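Local coordinates for putative carboxynorspermidine decarboxylase protein (Sinorhizobium meliloti, PDB 3MT1), which probably decarboxylates carboxynorspermidine and carboxyspermidine to norspermidine and spermidine with the help of pyridoxal 5'-phosphate, working as a homodimer, at residues 7-12 / 37-42; 46-51 / 234-239. All blocks are in the same frame, centred on the assembly; numbering follows the deposited sequence.

Interaction 1 (7-12 / 37-42); sequences YLIDKA and KCFATW
Ile9 and Thr41 meet tip to tip, the methyl CD1 of Ile9 lying 3.9 Å from the methyl CG2 of Thr41. With 9.8 Å between Ile9 CA and Thr41 CA, the two segments meet here through side chains. The contact joins the two domains of the class-II decarboxylase fold: strand 6-10 belongs to the mixed sheet, and the loop 37-42 follows strand 31-35, the first of the TIM barrel. On Thr41 the methyl stands anti to the backbone N (OG1 beside it, chi1 -63°), which aims carbon rather than hydroxyl at the isoleucine. Phe39 adds a looser touch: its CZ is 4.3 Å from Ile9 CD1, which sits at the ring edge near the ring plane, while one face of the ring carries Thr41 N from its own loop. Met326 and Ile340 also pack on Thr41, and Ser365 of the second subunit reaches it as well.

The chain becomes more open one residue on, at Asp10, which is partly exposed and forms a salt bridge with Arg343. At the contact itself three buried side chains offer one another nothing but carbon, so sheet and barrel loop are fitted together by shape and exclusion of water rather than by directional bonds.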
# COMPACT_ATOMS: atom_id res chain seq x y z
N TYR B 7 7.56 -9.58 10.85
CA TYR B 7 6.37 -9.58 11.67
C TYR B 7 6.46 -10.84 12.50
O TYR B 7 6.63 -11.94 11.95
CB TYR B 7 5.12 -9.68 10.80
CG TYR B 7 4.88 -8.57 9.79
CD1 TYR B 7 5.15 -8.77 8.43
CD2 TYR B 7 4.30 -7.35 10.17
CE1 TYR B 7 4.92 -7.77 7.48
CE2 TYR B 7 4.05 -6.33 9.24
CZ TYR B 7 4.36 -6.55 7.88
OH TYR B 7 4.14 -5.57 6.92
N LEU B 8 6.33 -10.72 13.82
CA LEU B 8 6.46 -11.91 14.68
C LEU B 8 5.12 -12.25 15.30
O LEU B 8 4.59 -11.50 16.11
CB LEU B 8 7.51 -11.68 15.75
CG LEU B 8 7.86 -12.81 16.73
CD1 LEU B 8 8.17 -14.06 16.03
CD2 LEU B 8 9.07 -12.44 17.61
N ILE B 9 4.55 -13.36 14.89
CA ILE B 9 3.29 -13.74 15.44
C ILE B 9 3.53 -14.63 16.65
O ILE B 9 4.10 -15.71 16.53
CB ILE B 9 2.43 -14.46 14.40
CG1 ILE B 9 2.12 -13.50 13.23
CG2 ILE B 9 1.16 -15.05 15.07
CD1 ILE B 9 1.77 -14.24 11.91
N ASP B 10 3.10 -14.14 17.81
CA ASP B 10 3.28 -14.88 19.04
C ASP B 10 2.20 -15.97 19.21
O ASP B 10 1.03 -15.69 19.51
CB ASP B 10 3.32 -13.93 20.27
CG ASP B 10 3.60 -14.69 21.58
OD1 ASP B 10 4.74 -14.57 22.13
OD2 ASP B 10 2.69 -15.44 22.06
N LYS B 11 2.62 -17.23 19.07
CA LYS B 11 1.71 -18.34 19.17
C LYS B 11 0.85 -18.31 20.46
O LYS B 11 -0.38 -18.48 20.41
CB LYS B 11 2.48 -19.66 19.06
CG LYS B 11 1.60 -20.76 18.61
CD LYS B 11 2.12 -22.08 18.92
CE LYS B 11 1.07 -23.11 18.53
NZ LYS B 11 1.38 -24.43 19.12
N ALA B 12 1.48 -18.08 21.61
CA ALA B 12 0.74 -18.06 22.88
C ALA B 12 -0.31 -16.92 23.01
O ALA B 12 -1.37 -17.13 23.58
CB ALA B 12 1.70 -18.06 24.07
N LYS B 37 -10.09 -9.75 5.25
CA LYS B 37 -9.59 -8.43 4.89
C LYS B 37 -8.59 -7.87 5.93
O LYS B 37 -7.69 -7.10 5.59
CB LYS B 37 -10.70 -7.43 4.56
CG LYS B 37 -11.53 -6.99 5.73
CD LYS B 37 -12.71 -6.08 5.33
CE LYS B 37 -13.63 -5.90 6.55
NZ LYS B 37 -14.95 -5.22 6.22
N CYS B 38 -8.73 -8.30 7.18
CA CYS B 38 -7.88 -7.82 8.24
C CYS B 38 -6.60 -8.65 8.33
O CYS B 38 -5.48 -8.10 8.53
CB CYS B 38 -8.65 -7.85 9.55
SG CYS B 38 -7.60 -7.80 11.00
N PHE B 39 -6.76 -9.97 8.18
CA PHE B 39 -5.68 -10.94 8.49
C PHE B 39 -5.91 -12.21 7.71
O PHE B 39 -6.93 -12.83 7.85
CB PHE B 39 -5.69 -11.26 9.96
CG PHE B 39 -4.59 -12.17 10.39
CD1 PHE B 39 -4.80 -13.57 10.47
CD2 PHE B 39 -3.36 -11.65 10.79
CE1 PHE B 39 -3.78 -14.45 10.91
CE2 PHE B 39 -2.31 -12.51 11.21
CZ PHE B 39 -2.52 -13.91 11.29
N ALA B 40 -4.93 -12.57 6.88
CA ALA B 40 -5.02 -13.69 5.96
C ALA B 40 -3.68 -14.43 5.90
O ALA B 40 -3.29 -15.01 4.88
CB ALA B 40 -5.47 -13.20 4.61
N THR B 41 -2.99 -14.44 7.03
CA THR B 41 -1.70 -15.10 7.13
C THR B 41 -1.97 -16.58 7.38
O THR B 41 -1.95 -17.06 8.54
CB THR B 41 -0.90 -14.49 8.23
OG1 THR B 41 -0.65 -13.14 7.87
CG2 THR B 41 0.44 -15.18 8.40
N TRP B 42 -2.18 -17.30 6.28
CA TRP B 42 -2.76 -18.62 6.34
C TRP B 42 -1.94 -19.70 7.08
O TRP B 42 -2.52 -20.64 7.59
CB TRP B 42 -3.19 -19.11 4.96
CG TRP B 42 -2.16 -19.06 3.86
CD1 TRP B 42 -1.92 -18.01 3.00
CD2 TRP B 42 -1.28 -20.09 3.49
NE1 TRP B 42 -0.93 -18.32 2.15
CE2 TRP B 42 -0.52 -19.61 2.41
CE3 TRP B 42 -1.06 -21.39 3.95
CZ2 TRP B 42 0.48 -20.38 1.79
CZ3 TRP B 42 -0.08 -22.17 3.32
CH2 TRP B 42 0.69 -21.66 2.27

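Interaction 2 (46-51 / 234-239); sequences DLMRDY and ASITKS
The carbonyl oxygen of Ile236 is gripped twice by Ser239, whose OG donates over 2.9 Å to Ile236 O and whose backbone N donates over 3.2 Å to the same Ile236 O. The backbone bond closes a type II beta turn from Ile236 to Ser239, and the hydroxyl reinforces it, at the point where the chain leaves the (beta/alpha)8 (TIM) barrel: the short, weakly bonded helix 233-236 gives way to strand 240-251. Both donors come from the same face of the carbonyl plane; the hydroxyl makes a C=O...donor angle of 128° and is tilted out of that plane. The double hold ties down the residue whose side chain meets the other segment.

That segment belongs to helix 45-49, which follows the first strand of the barrel, whereas helix 233-236 follows the eighth. The contact therefore lies near the seam where the barrel closes. Met48, present as selenomethionine, carries it from the helix side. A turn about its CG-SE bond (chi3 80°) brings CE to 3.9 Å from Ile236 CD1 and 4.0 Å from Ser235 CB. The terminal methyl thus touches both carbons, and the side chains of Met48 and Ile236 cross at about a right angle. Ser235 presents its CB here, while its OG is bonded to Pro231 O, so the buried hydroxyl is satisfied by the carbonyl four residues earlier.

Leu34 of barrel strand 31-35 packs against both Met48 and Ser235, and Met18 of helix 11-28 flanks Met48, which makes this a small apolar cluster between barrel strand and surrounding helices. The backbone of Met48 is held as well: Met48 O accepts from Tyr51 N over 3.0 Å.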
# COMPACT_ATOMS: atom_id res chain seq x y z
N ASP B 46 -4.25 -23.31 10.83
CA ASP B 46 -4.32 -24.59 11.53
C ASP B 46 -4.48 -24.36 13.01
O ASP B 46 -5.26 -25.06 13.66
CB ASP B 46 -3.12 -25.49 11.23
CG ASP B 46 -3.25 -26.18 9.86
OD1 ASP B 46 -4.41 -26.38 9.43
OD2 ASP B 46 -2.21 -26.52 9.20
N LEU B 47 -3.79 -23.36 13.53
CA LEU B 47 -3.98 -23.02 14.93
C LEU B 47 -5.36 -22.39 15.21
O LEU B 47 -5.99 -22.78 16.17
CB LEU B 47 -2.82 -22.20 15.50
CG LEU B 47 -3.06 -21.43 16.81
CD1 LEU B 47 -3.03 -22.35 18.05
CD2 LEU B 47 -2.04 -20.32 16.95
N MSE B 48 -5.85 -21.50 14.36
CA MSE B 48 -7.13 -20.82 14.61
C MSE B 48 -8.38 -21.67 14.34
O MSE B 48 -9.43 -21.45 14.96
CB MSE B 48 -7.20 -19.52 13.79
CG MSE B 48 -6.08 -18.59 14.08
SE MSE B 48 -5.91 -17.14 12.83
CE MSE B 48 -7.27 -16.00 13.53
N ARG B 49 -8.28 -22.60 13.39
CA ARG B 49 -9.40 -23.43 12.94
C ARG B 49 -10.26 -24.01 14.09
O ARG B 49 -11.49 -23.89 14.08
CB ARG B 49 -8.86 -24.59 12.06
CG ARG B 49 -9.76 -24.96 10.91
CD ARG B 49 -9.30 -26.16 10.09
NE ARG B 49 -10.37 -27.17 10.05
CZ ARG B 49 -10.80 -27.82 8.96
NH1 ARG B 49 -10.27 -27.57 7.75
NH2 ARG B 49 -11.79 -28.73 9.06
N ASP B 50 -9.62 -24.64 15.07
CA ASP B 50 -10.38 -25.36 16.08
C ASP B 50 -11.12 -24.46 17.06
O ASP B 50 -11.88 -24.96 17.89
CB ASP B 50 -9.49 -26.35 16.83
CG ASP B 50 -8.90 -27.41 15.91
OD1 ASP B 50 -9.64 -27.93 15.02
OD2 ASP B 50 -7.71 -27.72 16.07
N TYR B 51 -10.93 -23.14 16.95
CA TYR B 51 -11.56 -22.20 17.86
C TYR B 51 -12.58 -21.34 17.18
O TYR B 51 -13.32 -20.59 17.84
CB TYR B 51 -10.53 -21.30 18.55
CG TYR B 51 -9.42 -21.99 19.36
CD1 TYR B 51 -9.56 -22.18 20.75
CD2 TYR B 51 -8.23 -22.41 18.75
CE1 TYR B 51 -8.53 -22.77 21.50
CE2 TYR B 51 -7.20 -23.02 19.48
CZ TYR B 51 -7.35 -23.18 20.87
OH TYR B 51 -6.34 -23.78 21.61
N ALA B 234 -10.31 -8.18 16.38
CA ALA B 234 -10.41 -8.85 17.67
C ALA B 234 -9.75 -10.26 17.73
O ALA B 234 -9.40 -10.76 18.81
CB ALA B 234 -11.84 -8.88 18.16
N SER B 235 -9.57 -10.90 16.58
CA SER B 235 -8.87 -12.18 16.54
C SER B 235 -7.38 -12.06 16.82
O SER B 235 -6.75 -12.98 17.36
CB SER B 235 -9.04 -12.80 15.15
OG SER B 235 -10.41 -12.87 14.84
N ILE B 236 -6.83 -10.91 16.47
CA ILE B 236 -5.42 -10.81 16.21
C ILE B 236 -4.75 -9.74 17.09
O ILE B 236 -3.53 -9.55 17.03
CB ILE B 236 -5.25 -10.61 14.69
CG1 ILE B 236 -4.31 -11.62 14.16
CG2 ILE B 236 -5.00 -9.15 14.23
CD1 ILE B 236 -5.02 -12.89 13.86
N THR B 237 -5.59 -9.08 17.89
CA THR B 237 -5.22 -7.98 18.77
C THR B 237 -4.03 -8.36 19.65
O THR B 237 -4.00 -9.42 20.26
CB THR B 237 -6.48 -7.54 19.62
OG1 THR B 237 -6.32 -6.20 20.12
CG2 THR B 237 -6.76 -8.48 20.79
N LYS B 238 -3.02 -7.49 19.68
CA LYS B 238 -1.86 -7.64 20.59
C LYS B 238 -1.10 -8.97 20.44
O LYS B 238 -0.36 -9.38 21.34
CB LYS B 238 -2.30 -7.46 22.06
CG LYS B 238 -2.82 -6.06 22.37
CD LYS B 238 -3.44 -6.02 23.76
CE LYS B 238 -4.87 -5.45 23.70
NZ LYS B 238 -4.92 -4.00 23.28
N SER B 239 -1.30 -9.64 19.31
CA SER B 239 -0.72 -10.95 19.14
C SER B 239 0.61 -10.87 18.45
O SER B 239 1.42 -11.80 18.59
CB SER B 239 -1.61 -11.85 18.30
OG SER B 239 -1.41 -11.56 16.92

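How the interactions relate
Interactions 1 and 2 are neighbours, their centres 8 Å apart, and Phe39 joins them. Its CD1 packs 3.5 Å from Ile236 CD1, and its CE1 lies 3.9 Å from Met48 SE, so the ring touched by Ile9 in interaction 1 also borders the apolar cluster of interaction 2. A second join runs through the backbone, where Asp10 N probably donates to Ser239 O over 3.0 Å, linking strand 6-10 to the end of the turn. Both contacts lie close to the predicted substrate site: the side chain of Ile236 is about 5 Å, and that of Phe39 about 8 Å, from the side chain of Glu233, a predicted substrate-binding residue.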